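Dioxygenase (Pseudomonas brassicacearum, PDB 5V2D) probably cleaves the central double bond of lignin-derived stilbenes with molecular oxygen at an iron centre, like the related carotenoid cleavage enzymes. Local coordinates at residues V104-R108 with A134-A140; Y385-F389 with E448-G452. All blocks are in the same frame, centred on the assembly; numbering follows the deposited sequence.

Interaction 1: residues V104-R108 with A134-A140; sequences VQTDR and AKNNTTA
The N-terminal end of helix 107-115, N-capped by Thr106, is where Arg108 reaches into the loop 134-140 and Asp107 leans on Ala134. The Arg108 chain is fully extended, CG anti to the backbone N (chi1 170°), and this carries its guanidinium past the loop backbone until NH2 donates to the carbonyl O of Asn137 at 2.9 Å. That bond is bent, and the oxygen lies somewhat out of the guanidinium plane. The side-chain OD1 of Asn137 is hydrogen-bonded to ND2 of both Asn120 and Asn129. Thr139 runs alongside Arg108, pointing the same way, and lays its CG2 over one guanidinium face, 3.5 Å from NE of Arg108. A bridging water joins the helix start to the loop: it accepts from Arg108 N and donates to the carbonyl O atoms of both Asn136 and Thr138. Two more waters link OD2 of Asp107 to N and ND2 of Asn136, whose amide plane stands 86° from the carboxylate. OD1 of Asn136 folds back to accept from Thr138 N at 3.0 Å, an Asx turn within the loop. The apolar end is small: CB of Ala140 sits 4.0 Å from CG1 of Val104 and equally near CG2 of Thr106. Val104, just past strand 96-103, also packs on strands 150-154 and 161-163.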
loop_
_atom_site.group_PDB
_atom_site.type_symbol
_atom_site.label_atom_id
_atom_site.label_comp_id
_atom_site.label_asym_id
_atom_site.label_seq_id
_atom_site.Cartn_x
_atom_site.Cartn_y
_atom_site.Cartn_z
ATOM N N VAL A 104 -10.577 -6.641 -10.310
ATOM C CA VAL A 104 -11.084 -7.637 -9.347
ATOM C C VAL A 104 -12.622 -7.633 -9.427
ATOM O O VAL A 104 -13.260 -6.612 -9.232
ATOM C CB VAL A 104 -10.687 -7.339 -7.895
ATOM C CG1 VAL A 104 -10.998 -8.503 -7.010
ATOM C CG2 VAL A 104 -9.165 -7.128 -7.777
ATOM N N GLN A 105 -13.219 -8.780 -9.716
ATOM C CA GLN A 105 -14.687 -8.845 -9.843
ATOM C C GLN A 105 -15.316 -9.032 -8.451
ATOM O O GLN A 105 -15.947 -10.047 -8.149
ATOM C CB GLN A 105 -15.112 -9.911 -10.825
ATOM C CG GLN A 105 -14.529 -9.623 -12.176
ATOM C CD GLN A 105 -15.414 -9.987 -13.321
ATOM O OE1 GLN A 105 -16.400 -10.722 -13.172
ATOM N NE2 GLN A 105 -15.077 -9.476 -14.497
ATOM N N THR A 106 -15.205 -7.988 -7.662
ATOM C CA THR A 106 -15.827 -7.902 -6.362
ATOM C C THR A 106 -17.350 -7.881 -6.493
ATOM O O THR A 106 -17.887 -7.464 -7.513
ATOM C CB THR A 106 -15.407 -6.639 -5.578
ATOM O OG1 THR A 106 -15.796 -5.497 -6.286
ATOM C CG2 THR A 106 -13.871 -6.640 -5.305
ATOM N N ASP A 107 -18.035 -8.239 -5.418
ATOM C CA ASP A 107 -19.481 -8.105 -5.426
ATOM C C ASP A 107 -19.850 -6.609 -5.687
ATOM O O ASP A 107 -20.809 -6.335 -6.356
ATOM C CB ASP A 107 -20.127 -8.478 -4.115
ATOM C CG ASP A 107 -19.942 -9.927 -3.719
ATOM O OD1 ASP A 107 -19.562 -10.748 -4.489
ATOM O OD2 ASP A 107 -20.291 -10.282 -2.556
ATOM N N ARG A 108 -19.084 -5.689 -5.118
ATOM C CA ARG A 108 -19.344 -4.265 -5.259
ATOM C C ARG A 108 -19.279 -3.832 -6.737
ATOM O O ARG A 108 -20.168 -3.124 -7.227
ATOM C CB ARG A 108 -18.363 -3.458 -4.463
ATOM C CG ARG A 108 -18.385 -1.955 -4.706
ATOM C CD ARG A 108 -17.564 -1.231 -3.655
ATOM N NE ARG A 108 -17.311 0.178 -3.938
ATOM C CZ ARG A 108 -17.013 1.087 -3.021
ATOM N NH1 ARG A 108 -16.707 2.338 -3.419
ATOM N NH2 ARG A 108 -17.011 0.815 -1.743
ATOM N N ALA A 134 -23.886 -3.733 -3.345
ATOM C CA ALA A 134 -23.580 -5.021 -2.706
ATOM C C ALA A 134 -23.398 -4.821 -1.243
ATOM O O ALA A 134 -22.972 -3.784 -0.793
ATOM C CB ALA A 134 -22.357 -5.685 -3.317
ATOM N N LYS A 135 -23.689 -5.855 -0.484
ATOM C CA LYS A 135 -23.477 -5.858 0.963
ATOM C C LYS A 135 -22.031 -5.789 1.332
ATOM O O LYS A 135 -21.650 -5.160 2.293
ATOM C CB LYS A 135 -24.086 -7.122 1.582
ATOM C CG LYS A 135 -25.632 -7.136 1.480
ATOM C CD LYS A 135 -26.291 -5.934 2.163
ATOM C CE LYS A 135 -27.765 -6.083 2.389
ATOM N NZ LYS A 135 -28.528 -5.459 1.280
ATOM N N ASN A 136 -21.197 -6.476 0.581
ATOM C CA ASN A 136 -19.731 -6.414 0.805
ATOM C C ASN A 136 -19.256 -5.099 0.135
ATOM O O ASN A 136 -19.333 -4.923 -1.069
ATOM C CB ASN A 136 -19.016 -7.654 0.212
ATOM C CG ASN A 136 -17.521 -7.653 0.529
ATOM O OD1 ASN A 136 -16.926 -6.615 0.869
ATOM N ND2 ASN A 136 -16.908 -8.812 0.377
ATOM N N ASN A 137 -18.796 -4.187 0.942
ATOM C CA ASN A 137 -18.345 -2.837 0.490
ATOM C C ASN A 137 -16.918 -2.802 -0.095
ATOM O O ASN A 137 -16.479 -1.732 -0.456
ATOM C CB ASN A 137 -18.409 -1.866 1.675
ATOM C CG ASN A 137 -18.624 -0.416 1.259
ATOM O OD1 ASN A 137 -19.405 -0.152 0.300
ATOM N ND2 ASN A 137 -17.965 0.547 1.956
ATOM N N THR A 138 -16.182 -3.908 -0.088
ATOM C CA THR A 138 -14.772 -3.866 -0.440
ATOM C C THR A 138 -14.525 -3.660 -1.920
ATOM O O THR A 138 -15.268 -4.128 -2.751
ATOM C CB THR A 138 -13.966 -5.092 0.076
ATOM O OG1 THR A 138 -12.595 -4.709 0.163
ATOM C CG2 THR A 138 -14.100 -6.275 -0.817
ATOM N N THR A 139 -13.424 -2.974 -2.210
ATOM C CA THR A 139 -12.881 -2.853 -3.572
ATOM C C THR A 139 -11.592 -3.616 -3.843
ATOM O O THR A 139 -11.115 -3.594 -4.957
ATOM C CB THR A 139 -12.557 -1.346 -3.846
ATOM O OG1 THR A 139 -11.718 -0.865 -2.777
ATOM C CG2 THR A 139 -13.856 -0.555 -3.929
ATOM N N ALA A 140 -11.008 -4.292 -2.840
ATOM C CA ALA A 140 -9.848 -5.157 -2.996
ATOM C C ALA A 140 -8.738 -4.411 -3.757
ATOM O O ALA A 140 -8.177 -4.987 -4.672
ATOM C CB ALA A 140 -10.249 -6.423 -3.721
HETATM O O HOH W 1 -22.036 -8.686 -1.023
HETATM O O HOH W 2 -18.526 -11.190 -0.498
HETATM O O HOH W 3 -22.090 -2.003 -5.194
HETATM O O HOH W 4 -17.404 -6.098 -2.765
#

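Interaction 2: residues Y385-F389 with E448-G452; sequences YAHGF and EEADG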
loop_
_atom_site.group_PDB
_atom_site.type_symbol
_atom_site.label_atom_id
_atom_site.label_comp_id
_atom_site.label_asym_id
_atom_site.label_seq_id
_atom_site.Cartn_x
_atom_site.Cartn_y
_atom_site.Cartn_z
ATOM N N TYR A 385 19.156 -6.163 8.685
ATOM C CA TYR A 385 19.233 -5.767 7.304
ATOM C C TYR A 385 19.937 -4.447 7.244
ATOM O O TYR A 385 20.034 -3.783 8.251
ATOM C CB TYR A 385 17.807 -5.681 6.680
ATOM C CG TYR A 385 17.096 -4.393 6.931
ATOM C CD1 TYR A 385 16.752 -3.578 5.890
ATOM C CD2 TYR A 385 16.721 -3.994 8.240
ATOM C CE1 TYR A 385 16.079 -2.365 6.112
ATOM C CE2 TYR A 385 16.080 -2.794 8.477
ATOM C CZ TYR A 385 15.750 -1.992 7.413
ATOM O OH TYR A 385 15.155 -0.787 7.562
ATOM N N ALA A 386 20.379 -4.062 6.045
ATOM C CA ALA A 386 21.146 -2.843 5.856
ATOM C C ALA A 386 20.800 -1.973 4.661
ATOM O O ALA A 386 21.518 -1.004 4.389
ATOM C CB ALA A 386 22.654 -3.183 5.800
ATOM N N HIS A 387 19.745 -2.344 3.929
ATOM C CA HIS A 387 19.383 -1.626 2.711
ATOM C C HIS A 387 17.879 -1.414 2.559
ATOM O O HIS A 387 17.121 -2.265 2.934
ATOM C CB HIS A 387 19.853 -2.448 1.512
ATOM C CG HIS A 387 21.332 -2.657 1.480
ATOM N ND1 HIS A 387 22.173 -1.777 0.825
ATOM C CD2 HIS A 387 22.119 -3.625 2.030
ATOM C CE1 HIS A 387 23.425 -2.134 1.080
ATOM N NE2 HIS A 387 23.419 -3.295 1.736
ATOM N N GLY A 388 17.491 -0.300 1.983
ATOM C CA GLY A 388 16.065 -0.068 1.617
ATOM C C GLY A 388 15.966 0.768 0.355
ATOM O O GLY A 388 16.929 1.492 0.010
ATOM N N PHE A 389 14.905 0.551 -0.395
ATOM C CA PHE A 389 14.591 1.307 -1.540
ATOM C C PHE A 389 13.376 2.153 -1.172
ATOM O O PHE A 389 12.509 1.711 -0.414
ATOM C CB PHE A 389 14.343 0.372 -2.714
ATOM C CG PHE A 389 15.505 -0.507 -3.056
ATOM C CD1 PHE A 389 15.565 -1.803 -2.624
ATOM C CD2 PHE A 389 16.596 0.022 -3.736
ATOM C CE1 PHE A 389 16.637 -2.647 -2.977
ATOM C CE2 PHE A 389 17.725 -0.772 -3.990
ATOM C CZ PHE A 389 17.769 -2.126 -3.645
ATOM N N GLU A 448 23.918 -11.245 -2.578
ATOM C CA GLU A 448 23.922 -10.523 -1.314
ATOM C C GLU A 448 22.680 -9.602 -1.233
ATOM O O GLU A 448 21.963 -9.337 -2.231
ATOM C CB GLU A 448 25.235 -9.708 -1.162
ATOM C CG GLU A 448 26.481 -10.198 -0.320
ATOM C CD GLU A 448 26.766 -11.756 -0.201
ATOM O OE1 GLU A 448 25.890 -12.519 0.322
ATOM O OE2 GLU A 448 27.890 -12.221 -0.589
ATOM N N GLU A 449 22.441 -9.138 -0.003
ATOM C CA GLU A 449 21.291 -8.267 0.276
ATOM C C GLU A 449 21.252 -7.091 -0.697
ATOM O O GLU A 449 22.235 -6.367 -0.848
ATOM C CB GLU A 449 21.298 -7.702 1.732
ATOM C CG GLU A 449 19.980 -6.999 2.037
ATOM C CD GLU A 449 19.981 -6.138 3.316
ATOM O OE1 GLU A 449 20.927 -6.253 4.104
ATOM O OE2 GLU A 449 19.040 -5.339 3.508
ATOM N N ALA A 450 20.092 -6.896 -1.329
ATOM C CA ALA A 450 19.801 -5.706 -2.142
ATOM C C ALA A 450 20.662 -5.633 -3.381
ATOM O O ALA A 450 20.791 -4.537 -3.989
ATOM C CB ALA A 450 19.930 -4.381 -1.361
ATOM N N ASP A 451 21.177 -6.788 -3.805
ATOM C CA ASP A 451 21.970 -6.812 -5.057
ATOM C C ASP A 451 21.070 -7.393 -6.138
ATOM O O ASP A 451 20.770 -8.584 -6.116
ATOM C CB ASP A 451 23.245 -7.632 -4.857
ATOM C CG ASP A 451 24.083 -7.778 -6.135
ATOM O OD1 ASP A 451 23.907 -6.941 -7.042
ATOM O OD2 ASP A 451 24.950 -8.652 -6.134
ATOM N N GLY A 452 20.626 -6.530 -7.024
ATOM C CA GLY A 452 19.734 -6.936 -8.065
ATOM C C GLY A 452 19.120 -5.764 -8.789
ATOM O O GLY A 452 19.787 -4.796 -9.073
HETATM O O HOH W 5 16.860 -4.819 2.169
#
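Glu449 has its CG turned away from the backbone N (chi1 -171°) and an extended chain beyond it, which sends its carboxylate across to the backbone of Ala386 and His387. Both oxygens receive Ala386 N through their syn lone pairs, a forked bond with OE1 at 3.0 Å and OE2 at 3.1 Å from that nitrogen. OE2 also takes a weak bond from His387 N and accepts from a water whose oxygen is 2.6 Å from OE2 of Glu449, the same water donating to His387 O. Several donors thus fix the carboxylate's rotation and would probably stabilise its negative charge. His387, with CG beside its own backbone N (chi1 -61°), turns its ring edge to this group: CD2 lies 3.5 Å from CD of Glu449, the two planes nearly perpendicular at 89°. OE2 meets Tyr385 at the ring edge and approaches its CB at 3.4 Å. Glu449 and Ala450 are the central residues of a type II beta turn, closed by Asp451 N bonding to Glu448 O, which leads into strand 452-460; the turn is thereby held against the start of strand 387-392, in another antiparallel sheet of this beta-propeller fold. A glutamine here, with no charge and only one carbonyl oxygen, would probably leave Ala386 N or the water facing an NH2 group instead of an acceptor. Beside the carboxylate, CB of Ala450 packs 3.5 Å from CB of His387 and 3.9 Å from CZ of Phe389. Outside the pair, His387 ND1 is hydrogen-bonded to His416, and Asp377 accepts from Ala450 N.

In the fold
Followed from the N terminus, the chain completes strand 96-103 and turns into helix 107-115; interaction 1 closes the excursion that follows, bringing 134-140 back beside the helix start just before strand 143-147 opens a new four-stranded sheet. Several further sheets pass before strand 387-392, where interaction 2 begins. It closes over strands 413-418, 424-427 and 433-442, joining the sheet of 371-427 to the one that contains strand 452-460. The two contacts follow in series, neither nesting nor crossing, and lie on opposite sides of the chain's centre, their centres about 37 Å apart. One ties a helix to a loop, the other a turn to a strand.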